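Local atomic coordinates of cellobiose 2-epimerase (Spirochaeta thermophila DSM 6192, PDB entry 5ZIG), a protein that probably catalyses the reversible epimerisation of cellobiose to 4-O-beta-D-glucopyranosyl-D-mannose, as a member of the N-acylglucosamine 2-epimerase family. Residues K118-A123 with M191-H196; A125-A130 with Y201-R206; W360-T365 with G378-S383. All coordinates share one frame; numbering follows the deposited sequence.

Interaction 1: residues K118-A123 with M191-H196; sequences KLYGNA and MNTHLH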
loop_
_atom_site.group_PDB
_atom_site.type_symbol
_atom_site.label_atom_id
_atom_site.label_comp_id
_atom_site.label_asym_id
_atom_site.label_seq_id
_atom_site.Cartn_x
_atom_site.Cartn_y
_atom_site.Cartn_z
ATOM N N LYS A 118 -15.697 0.574 -5.093
ATOM C CA LYS A 118 -15.030 0.925 -3.848
ATOM C C LYS A 118 -13.936 1.946 -4.134
ATOM O O LYS A 118 -13.090 1.733 -5.008
ATOM C CB LYS A 118 -14.446 -0.320 -3.178
ATOM C CG LYS A 118 -15.481 -1.416 -2.942
ATOM C CD LYS A 118 -15.100 -2.343 -1.779
ATOM C CE LYS A 118 -16.060 -3.529 -1.653
ATOM N NZ LYS A 118 -15.934 -4.198 -0.323
ATOM N N LEU A 119 -13.970 3.064 -3.407
ATOM C CA LEU A 119 -12.949 4.086 -3.598
ATOM C C LEU A 119 -11.562 3.521 -3.325
ATOM O O LEU A 119 -10.597 3.864 -4.023
ATOM C CB LEU A 119 -13.235 5.293 -2.707
ATOM C CG LEU A 119 -14.224 6.259 -3.372
ATOM C CD1 LEU A 119 -15.618 5.640 -3.569
ATOM C CD2 LEU A 119 -14.292 7.531 -2.587
ATOM N N TYR A 120 -11.462 2.623 -2.350
ATOM C CA TYR A 120 -10.193 1.953 -2.084
ATOM C C TYR A 120 -9.615 1.372 -3.356
ATOM O O TYR A 120 -8.457 1.631 -3.699
ATOM C CB TYR A 120 -10.382 0.867 -1.047
ATOM C CG TYR A 120 -9.088 0.217 -0.629
ATOM C CD1 TYR A 120 -8.600 -0.900 -1.298
ATOM C CD2 TYR A 120 -8.350 0.727 0.430
ATOM C CE1 TYR A 120 -7.412 -1.494 -0.919
ATOM C CE2 TYR A 120 -7.158 0.128 0.823
ATOM C CZ TYR A 120 -6.697 -0.983 0.146
ATOM O OH TYR A 120 -5.510 -1.577 0.534
ATOM N N GLY A 121 -10.408 0.589 -4.081
ATOM C CA GLY A 121 -9.911 -0.006 -5.311
ATOM C C GLY A 121 -9.734 0.969 -6.452
ATOM O O GLY A 121 -8.786 0.863 -7.234
ATOM N N ASN A 122 -10.677 1.901 -6.599
ATOM C CA ASN A 122 -10.519 2.927 -7.619
ATOM C C ASN A 122 -9.300 3.810 -7.342
ATOM O O ASN A 122 -8.643 4.271 -8.289
ATOM C CB ASN A 122 -11.811 3.747 -7.714
ATOM C CG ASN A 122 -12.897 3.016 -8.503
ATOM O OD1 ASN A 122 -13.035 3.217 -9.703
ATOM N ND2 ASN A 122 -13.631 2.136 -7.841
ATOM N N ALA A 123 -8.973 4.046 -6.062
ATOM C CA ALA A 123 -7.710 4.712 -5.710
ATOM C C ALA A 123 -6.517 3.946 -6.263
ATOM O O ALA A 123 -5.701 4.498 -7.008
ATOM C CB ALA A 123 -7.565 4.851 -4.191
ATOM N N MET A 191 -10.256 4.858 7.793
ATOM C CA MET A 191 -8.887 5.357 7.614
ATOM C C MET A 191 -8.229 4.668 6.434
ATOM O O MET A 191 -7.540 5.302 5.628
ATOM C CB MET A 191 -8.094 5.145 8.917
ATOM C CG MET A 191 -6.528 5.065 8.911
ATOM S SD MET A 191 -5.765 3.644 8.103
ATOM C CE MET A 191 -6.215 2.374 9.312
ATOM N N ASN A 192 -8.507 3.378 6.282
ATOM C CA ASN A 192 -7.817 2.576 5.289
ATOM C C ASN A 192 -8.030 3.142 3.890
ATOM O O ASN A 192 -7.072 3.360 3.136
ATOM C CB ASN A 192 -8.312 1.135 5.401
ATOM C CG ASN A 192 -7.581 0.214 4.486
ATOM O OD1 ASN A 192 -6.353 0.126 4.527
ATOM N ND2 ASN A 192 -8.326 -0.477 3.639
ATOM N N THR A 193 -9.289 3.413 3.540
ATOM C CA THR A 193 -9.586 3.989 2.235
ATOM C C THR A 193 -9.027 5.401 2.105
ATOM O O THR A 193 -8.524 5.787 1.039
ATOM C CB THR A 193 -11.097 3.977 2.004
ATOM O OG1 THR A 193 -11.525 2.619 1.806
ATOM C CG2 THR A 193 -11.447 4.791 0.791
ATOM N N HIS A 194 -9.082 6.185 3.176
ATOM C CA HIS A 194 -8.544 7.538 3.089
ATOM C C HIS A 194 -7.038 7.521 2.860
ATOM O O HIS A 194 -6.520 8.324 2.073
ATOM C CB HIS A 194 -8.916 8.335 4.335
ATOM C CG HIS A 194 -10.308 8.877 4.277
ATOM N ND1 HIS A 194 -11.408 8.125 4.623
ATOM C CD2 HIS A 194 -10.788 10.063 3.836
ATOM C CE1 HIS A 194 -12.501 8.843 4.448
ATOM N NE2 HIS A 194 -12.156 10.021 3.966
ATOM N N LEU A 195 -6.331 6.579 3.500
ATOM C CA LEU A 195 -4.878 6.526 3.350
ATOM C C LEU A 195 -4.501 6.175 1.924
ATOM O O LEU A 195 -3.541 6.715 1.366
ATOM C CB LEU A 195 -4.272 5.510 4.324
ATOM C CG LEU A 195 -2.750 5.294 4.237
ATOM C CD1 LEU A 195 -2.079 6.547 4.730
ATOM C CD2 LEU A 195 -2.256 4.112 5.069
ATOM N N HIS A 196 -5.224 5.260 1.295
ATOM C CA HIS A 196 -4.770 4.877 -0.032
ATOM C C HIS A 196 -5.223 5.853 -1.102
ATOM O O HIS A 196 -4.629 5.888 -2.187
ATOM C CB HIS A 196 -5.180 3.430 -0.307
ATOM C CG HIS A 196 -4.345 2.458 0.470
ATOM N ND1 HIS A 196 -3.102 2.041 0.038
ATOM C CD2 HIS A 196 -4.538 1.877 1.679
ATOM C CE1 HIS A 196 -2.586 1.212 0.927
ATOM N NE2 HIS A 196 -3.431 1.106 1.938
HETATM O O HOH W 1 -4.556 -1.740 3.124
#
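Tyr120 and Thr193 lie opposite one another, their CA atoms 4.8 Å apart, where helix segments 119-123 and 191-196 run side by side at 20°, with axes approaching to 8.7 Å. Tyr120 provides most of its helix's share of the buried surface. Its CG is anti to the backbone N (chi1 -175°), which swings the ring across to the neighbouring helix. There the CE2 corner meets two side chains at once: Tyr120 CE2 is 3.1 Å from Asn192 ND2 and 3.3 Å from His196 CD2. With His196 the tyrosine forms an offset edge-to-face pair, centroids 4.9 Å apart and planes at 67°, in which the phenol oxygen stands over one face of the imidazole. Thr193 packs at the root of the tyrosine, its CA at the ring edge. Its CG2 methyl lies 4.0 Å from Leu119 CB, while its hydroxyl passes beside Tyr120 CB and finds its polar partner in Glu166. Further along, Ala123 turns its methyl against the carbonyl end of His196.

No direct hydrogen bond joins the segments; a water does. It sits 2.8 Å from Tyr120 OH, donates to Asn192 OD1 at 2.9 Å, and accepts a weak bond from His196 NE2. His196 ND1 is hydrogen-bonded to Glu199, and the ring also stacks on Phe124, so rotation of the imidazole is probably restricted. Parallel neighbouring inner helices are a feature of the (alpha/alpha)6 barrel of this family. The chemistry implies that small methyl contacts accompany the close axial approach, while next to them Tyr120, Asn192 and His196 share one bridging water.

Interaction 2: residues A125-A130 with Y201-R206; sequences AVYALA and YSTLFR. With EDO (1,2-ethanediol), chain E.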
loop_
_atom_site.group_PDB
_atom_site.type_symbol
_atom_site.label_atom_id
_atom_site.label_comp_id
_atom_site.label_asym_id
_atom_site.label_seq_id
_atom_site.Cartn_x
_atom_site.Cartn_y
_atom_site.Cartn_z
ATOM N N ALA A 125 -6.342 1.934 -8.614
ATOM C CA ALA A 125 -6.298 2.028 -10.068
ATOM C C ALA A 125 -5.616 3.320 -10.497
ATOM O O ALA A 125 -4.789 3.323 -11.412
ATOM C CB ALA A 125 -7.715 1.942 -10.664
ATOM N N VAL A 126 -5.967 4.435 -9.864
ATOM C CA VAL A 126 -5.312 5.692 -10.207
ATOM C C VAL A 126 -3.809 5.572 -9.959
ATOM O O VAL A 126 -2.993 5.809 -10.860
ATOM C CB VAL A 126 -5.945 6.854 -9.421
ATOM C CG1 VAL A 126 -5.029 8.116 -9.436
ATOM C CG2 VAL A 126 -7.341 7.165 -9.968
ATOM N N TYR A 127 -3.442 5.127 -8.751
ATOM C CA TYR A 127 -2.042 4.871 -8.372
ATOM C C TYR A 127 -1.302 4.065 -9.436
ATOM O O TYR A 127 -0.245 4.476 -9.925
ATOM C CB TYR A 127 -2.036 4.133 -7.026
ATOM C CG TYR A 127 -0.694 3.877 -6.340
ATOM C CD1 TYR A 127 0.186 4.914 -6.043
ATOM C CD2 TYR A 127 -0.346 2.580 -5.929
ATOM C CE1 TYR A 127 1.429 4.651 -5.359
ATOM C CE2 TYR A 127 0.833 2.322 -5.260
ATOM C CZ TYR A 127 1.724 3.353 -4.977
ATOM O OH TYR A 127 2.913 3.047 -4.331
ATOM N N ALA A 128 -1.880 2.938 -9.851
ATOM C CA ALA A 128 -1.222 2.053 -10.801
ATOM C C ALA A 128 -1.229 2.597 -12.223
ATOM O O ALA A 128 -0.295 2.317 -12.988
ATOM C CB ALA A 128 -1.879 0.673 -10.784
ATOM N N LEU A 129 -2.275 3.334 -12.617
ATOM C CA LEU A 129 -2.316 3.871 -13.974
ATOM C C LEU A 129 -1.300 4.981 -14.166
ATOM O O LEU A 129 -0.747 5.133 -15.261
ATOM C CB LEU A 129 -3.716 4.393 -14.297
ATOM C CG LEU A 129 -4.767 3.337 -14.632
ATOM C CD1 LEU A 129 -6.152 3.843 -14.230
ATOM C CD2 LEU A 129 -4.725 2.997 -16.111
ATOM N N ALA A 130 -1.065 5.775 -13.121
ATOM C CA ALA A 130 -0.027 6.792 -13.174
ATOM C C ALA A 130 1.348 6.149 -13.315
ATOM O O ALA A 130 2.162 6.579 -14.143
ATOM C CB ALA A 130 -0.103 7.670 -11.920
ATOM N N TYR A 201 -2.893 9.911 -4.773
ATOM C CA TYR A 201 -2.842 11.309 -5.202
ATOM C C TYR A 201 -1.419 11.843 -5.175
ATOM O O TYR A 201 -1.011 12.553 -6.100
ATOM C CB TYR A 201 -3.754 12.168 -4.333
ATOM C CG TYR A 201 -5.234 11.998 -4.642
ATOM C CD1 TYR A 201 -5.674 11.025 -5.536
ATOM C CD2 TYR A 201 -6.182 12.816 -4.055
ATOM C CE1 TYR A 201 -7.029 10.867 -5.825
ATOM C CE2 TYR A 201 -7.567 12.660 -4.332
ATOM C CZ TYR A 201 -7.971 11.690 -5.225
ATOM O OH TYR A 201 -9.320 11.531 -5.529
ATOM N N SER A 202 -0.654 11.524 -4.123
ATOM C CA SER A 202 0.773 11.867 -4.115
ATOM C C SER A 202 1.438 11.471 -5.429
ATOM O O SER A 202 2.165 12.266 -6.036
ATOM C CB SER A 202 1.492 11.204 -2.933
ATOM O OG SER A 202 1.090 11.768 -1.689
ATOM N N THR A 203 1.154 10.258 -5.908
ATOM C CA THR A 203 1.769 9.754 -7.133
ATOM C C THR A 203 1.165 10.408 -8.382
ATOM O O THR A 203 1.891 10.702 -9.341
ATOM C CB THR A 203 1.648 8.213 -7.164
ATOM O OG1 THR A 203 2.561 7.645 -6.214
ATOM C CG2 THR A 203 1.963 7.627 -8.547
ATOM N N LEU A 204 -0.152 10.650 -8.396
ATOM C CA LEU A 204 -0.742 11.380 -9.522
ATOM C C LEU A 204 -0.193 12.802 -9.584
ATOM O O LEU A 204 0.095 13.319 -10.669
ATOM C CB LEU A 204 -2.278 11.378 -9.421
ATOM C CG LEU A 204 -3.050 12.057 -10.569
ATOM C CD1 LEU A 204 -2.769 11.376 -11.918
ATOM C CD2 LEU A 204 -4.553 12.162 -10.300
ATOM N N PHE A 205 0.013 13.426 -8.423
ATOM C CA PHE A 205 0.615 14.761 -8.390
ATOM C C PHE A 205 2.087 14.733 -8.801
ATOM O O PHE A 205 2.553 15.631 -9.511
ATOM C CB PHE A 205 0.472 15.372 -6.995
ATOM C CG PHE A 205 1.076 16.746 -6.867
ATOM C CD1 PHE A 205 0.442 17.849 -7.412
ATOM C CD2 PHE A 205 2.284 16.928 -6.201
ATOM C CE1 PHE A 205 0.993 19.106 -7.294
ATOM C CE2 PHE A 205 2.842 18.179 -6.077
ATOM C CZ PHE A 205 2.198 19.272 -6.623
ATOM N N ARG A 206 2.841 13.729 -8.341
ATOM C CA ARG A 206 4.221 13.595 -8.795
ATOM C C ARG A 206 4.283 13.459 -10.308
ATOM O O ARG A 206 5.161 14.034 -10.961
ATOM C CB ARG A 206 4.893 12.391 -8.136
ATOM C CG ARG A 206 6.315 12.170 -8.666
ATOM C CD ARG A 206 7.028 10.975 -7.986
ATOM N NE ARG A 206 7.569 11.368 -6.694
ATOM C CZ ARG A 206 7.016 11.078 -5.526
ATOM N NH1 ARG A 206 5.894 10.367 -5.480
ATOM N NH2 ARG A 206 7.594 11.493 -4.404
HETATM C C1 EDO E . 5.986 5.470 -3.302
HETATM O O1 EDO E . 5.538 5.269 -4.647
HETATM C C2 EDO E . 4.801 5.879 -2.442
HETATM O O2 EDO E . 3.627 5.322 -3.042
#
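Ala130 and Thr203 meet through apolar contact, as do Val126 and Leu204, where helix segments 125-130 and 201-206 pair. Ala130 directs its methyl at the partner helix, where its CB lies 4.0 Å from Thr203 CG2 and close to the backbone at Leu204. One turn earlier, Val126 CG1 touches Leu204 CD2 at 4.2 Å, the two branched side chains meeting obliquely. The small alanine methyl against Thr203 CG2 and the Leu204 backbone suits an axial separation of 8.6 Å, at which the segments run in the same direction and are inclined by 30°. Helix 139-156 adds Thr148 against Val126 and Trp146 against Leu204.

Contacts with the Tyr127 ring are of a different kind. A chi1 of -174° sets the ring on the carbonyl side of CA; the phenol stands out across the helix axis, and Thr203 reaches its rim: OG1 is 3.3 Å from Tyr127 CE1, near the ring plane. An oxygen at the edge faces the ring C-H groups, a mildly favourable electrostatic arrangement. The ring itself stacks on Trp65 of helix 57-73, which probably restricts its rotation.

No hydrogen bond crosses between the segments; the phenol end instead meets a bound 1,2-ethanediol. Tyr127 OH and its O2 are 2.7 Å apart, and either may be the donor. The same diol oxygen also lies at the ring edge, while Arg388 adds a weak bond to the phenol oxygen. The diol probably comes from the crystallisation liquor. What follows from the chemistry is a graded interface, in which methyl groups meet between the helices and hydroxyls gather on one side, where a small polyol can be held.

Interaction 3: residues W360-T365 with G378-S383; sequences WFWAVT and GMWKAS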
loop_
_atom_site.group_PDB
_atom_site.type_symbol
_atom_site.label_atom_id
_atom_site.label_comp_id
_atom_site.label_asym_id
_atom_site.label_seq_id
_atom_site.Cartn_x
_atom_site.Cartn_y
_atom_site.Cartn_z
ATOM N N TRP A 360 6.653 -14.710 -0.509
ATOM C CA TRP A 360 6.599 -14.528 0.901
ATOM C C TRP A 360 5.334 -15.104 1.521
ATOM O O TRP A 360 4.301 -15.064 0.942
ATOM C CB TRP A 360 6.655 -13.036 1.260
ATOM C CG TRP A 360 7.892 -12.207 0.903
ATOM C CD1 TRP A 360 8.872 -12.508 0.035
ATOM C CD2 TRP A 360 8.224 -10.927 1.404
ATOM N NE1 TRP A 360 9.764 -11.550 -0.044
ATOM C CE2 TRP A 360 9.414 -10.555 0.806
ATOM C CE3 TRP A 360 7.640 -10.069 2.301
ATOM C CZ2 TRP A 360 10.024 -9.357 1.081
ATOM C CZ3 TRP A 360 8.255 -8.901 2.566
ATOM C CH2 TRP A 360 9.426 -8.557 1.960
ATOM N N PHE A 361 5.446 -15.696 2.692
ATOM C CA PHE A 361 4.262 -16.123 3.419
ATOM C C PHE A 361 3.381 -14.920 3.735
ATOM O O PHE A 361 3.867 -13.803 3.912
ATOM C CB PHE A 361 4.671 -16.856 4.689
ATOM C CG PHE A 361 5.346 -18.192 4.421
ATOM C CD1 PHE A 361 6.642 -18.456 4.872
ATOM C CD2 PHE A 361 4.686 -19.176 3.698
ATOM C CE1 PHE A 361 7.254 -19.688 4.611
ATOM C CE2 PHE A 361 5.291 -20.407 3.437
ATOM C CZ PHE A 361 6.573 -20.664 3.899
ATOM N N TRP A 362 2.057 -15.147 3.754
ATOM C CA TRP A 362 1.145 -14.122 4.261
ATOM C C TRP A 362 1.479 -13.745 5.704
ATOM O O TRP A 362 1.400 -12.573 6.081
ATOM C CB TRP A 362 -0.301 -14.620 4.177
ATOM C CG TRP A 362 -1.283 -13.665 4.788
ATOM C CD1 TRP A 362 -1.494 -13.432 6.122
ATOM C CD2 TRP A 362 -2.207 -12.829 4.084
ATOM N NE1 TRP A 362 -2.476 -12.488 6.288
ATOM C CE2 TRP A 362 -2.938 -12.106 5.053
ATOM C CE3 TRP A 362 -2.495 -12.630 2.728
ATOM C CZ2 TRP A 362 -3.919 -11.179 4.713
ATOM C CZ3 TRP A 362 -3.472 -11.700 2.388
ATOM C CH2 TRP A 362 -4.171 -10.987 3.381
ATOM N N ALA A 363 1.823 -14.736 6.529
ATOM C CA ALA A 363 2.053 -14.511 7.949
ATOM C C ALA A 363 2.762 -15.711 8.576
ATOM O O ALA A 363 2.663 -16.849 8.098
ATOM C CB ALA A 363 0.743 -14.224 8.687
ATOM N N VAL A 364 3.498 -15.418 9.649
ATOM C CA VAL A 364 4.176 -16.421 10.454
ATOM C C VAL A 364 3.944 -16.111 11.930
ATOM O O VAL A 364 3.494 -15.025 12.298
ATOM C CB VAL A 364 5.676 -16.486 10.106
ATOM C CG1 VAL A 364 5.894 -16.924 8.669
ATOM C CG2 VAL A 364 6.260 -15.076 10.257
ATOM N N THR A 365 4.253 -17.082 12.780
ATOM C CA THR A 365 4.141 -16.865 14.218
ATOM C C THR A 365 5.251 -15.916 14.654
ATOM O O THR A 365 6.205 -15.699 13.905
ATOM C CB THR A 365 4.263 -18.192 14.981
ATOM O OG1 THR A 365 5.544 -18.776 14.714
ATOM C CG2 THR A 365 3.185 -19.152 14.528
ATOM N N GLY A 378 -3.841 -13.453 -3.946
ATOM C CA GLY A 378 -5.285 -13.384 -4.090
ATOM C C GLY A 378 -5.801 -11.964 -4.027
ATOM O O GLY A 378 -5.096 -11.015 -4.376
ATOM N N MET A 379 -7.044 -11.835 -3.569
ATOM C CA MET A 379 -7.678 -10.524 -3.474
ATOM C C MET A 379 -6.921 -9.605 -2.532
ATOM O O MET A 379 -6.993 -8.380 -2.665
ATOM C CB MET A 379 -9.124 -10.668 -2.999
ATOM C CG MET A 379 -9.999 -11.510 -3.905
ATOM S SD MET A 379 -10.856 -10.475 -5.094
ATOM C CE MET A 379 -11.708 -9.314 -4.014
ATOM N N TRP A 380 -6.213 -10.168 -1.563
ATOM C CA TRP A 380 -5.603 -9.372 -0.516
ATOM C C TRP A 380 -4.081 -9.383 -0.557
ATOM O O TRP A 380 -3.451 -8.560 0.117
ATOM C CB TRP A 380 -6.093 -9.859 0.853
ATOM C CG TRP A 380 -7.507 -9.451 1.160
ATOM C CD1 TRP A 380 -7.961 -8.182 1.414
ATOM C CD2 TRP A 380 -8.655 -10.310 1.241
ATOM N NE1 TRP A 380 -9.315 -8.205 1.655
ATOM C CE2 TRP A 380 -9.764 -9.497 1.556
ATOM C CE3 TRP A 380 -8.851 -11.688 1.084
ATOM C CZ2 TRP A 380 -11.051 -10.018 1.718
ATOM C CZ3 TRP A 380 -10.123 -12.203 1.250
ATOM C CH2 TRP A 380 -11.209 -11.372 1.560
ATOM N N LYS A 381 -3.461 -10.272 -1.328
ATOM C CA LYS A 381 -2.014 -10.241 -1.422
ATOM C C LYS A 381 -1.597 -10.318 -2.879
ATOM O O LYS A 381 -1.914 -11.283 -3.586
ATOM C CB LYS A 381 -1.384 -11.343 -0.580
ATOM C CG LYS A 381 0.103 -11.569 -0.822
ATOM C CD LYS A 381 0.608 -12.643 0.126
ATOM C CE LYS A 381 2.148 -12.745 0.086
ATOM N NZ LYS A 381 2.555 -13.628 -1.025
ATOM N N ALA A 382 -0.899 -9.286 -3.320
ATOM C CA ALA A 382 -0.341 -9.220 -4.655
ATOM C C ALA A 382 1.153 -8.940 -4.539
ATOM O O ALA A 382 1.794 -9.370 -3.579
ATOM C CB ALA A 382 -1.058 -8.146 -5.483
ATOM N N SER A 383 1.706 -8.269 -5.505
ATOM C CA SER A 383 3.108 -7.995 -5.535
ATOM C C SER A 383 3.570 -6.599 -5.118
ATOM O O SER A 383 4.675 -6.303 -5.289
ATOM C CB SER A 383 3.628 -8.284 -6.915
ATOM O OG SER A 383 3.241 -7.328 -7.795
#
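Lys381 and Trp362 make the dense part of this contact, their side chains passing antiparallel. Lys381 CB lies 3.6 Å from Trp362 CZ3, and CD follows beside CE3. The lysine chain is extended until a bend at chi4 (-85°) brings the ammonium to the backbone, where Lys381 NZ donates to Trp360 O at 3.0 Å, tilted 16° from the carbonyl plane. Glu359 forms a salt bridge with the same nitrogen and Lys376 O accepts a further bond, so three protein oxygens grip the buried charge. With alanine in its place, Glu359 and the Trp360 carbonyl would probably lose their ammonium partner, and the contact of CD with Trp362 CE3 would go.

The solvent side is less extensive: Trp380 CB meets the edge of Trp362, 3.4 Å from CH2, while the Trp380 indole leads away and is exposed. Trp362 itself stacks on Tyr374.

The contact ties the loop preceding helix 384-402 to the stretch entering strand 363-364, an edge strand of a small antiparallel sheet. Strand 309-314 lies against Trp362 through Val314, helix 336-352 packs on Trp360 through Ile348, and Ala382 rests on helix 57-73.

In the fold
Interactions 1 and 2 are successive stations on one helix pair, 119-136 with 191-208, their centres 13 Å apart. Interaction 3 stands apart, its centre about 19 Å from that of interaction 1 and 24 Å from that of interaction 2, with nearest atoms about 7 and 9 Å away; interactions 2 and 3 lie on opposite sides of the chain's centre. Helix 57-73 spans the separation: Arg62 touches both Tyr120 and Ala382. Trp104 similarly meets Lys118 by cation-pi and Met379 by packing. In barrels of this family the inner helices surround the substrate cavity; the water of interaction 1, the weak hydrogen bond between Asn192 and His253, and the diol of interaction 2 are consistent with polar positions there.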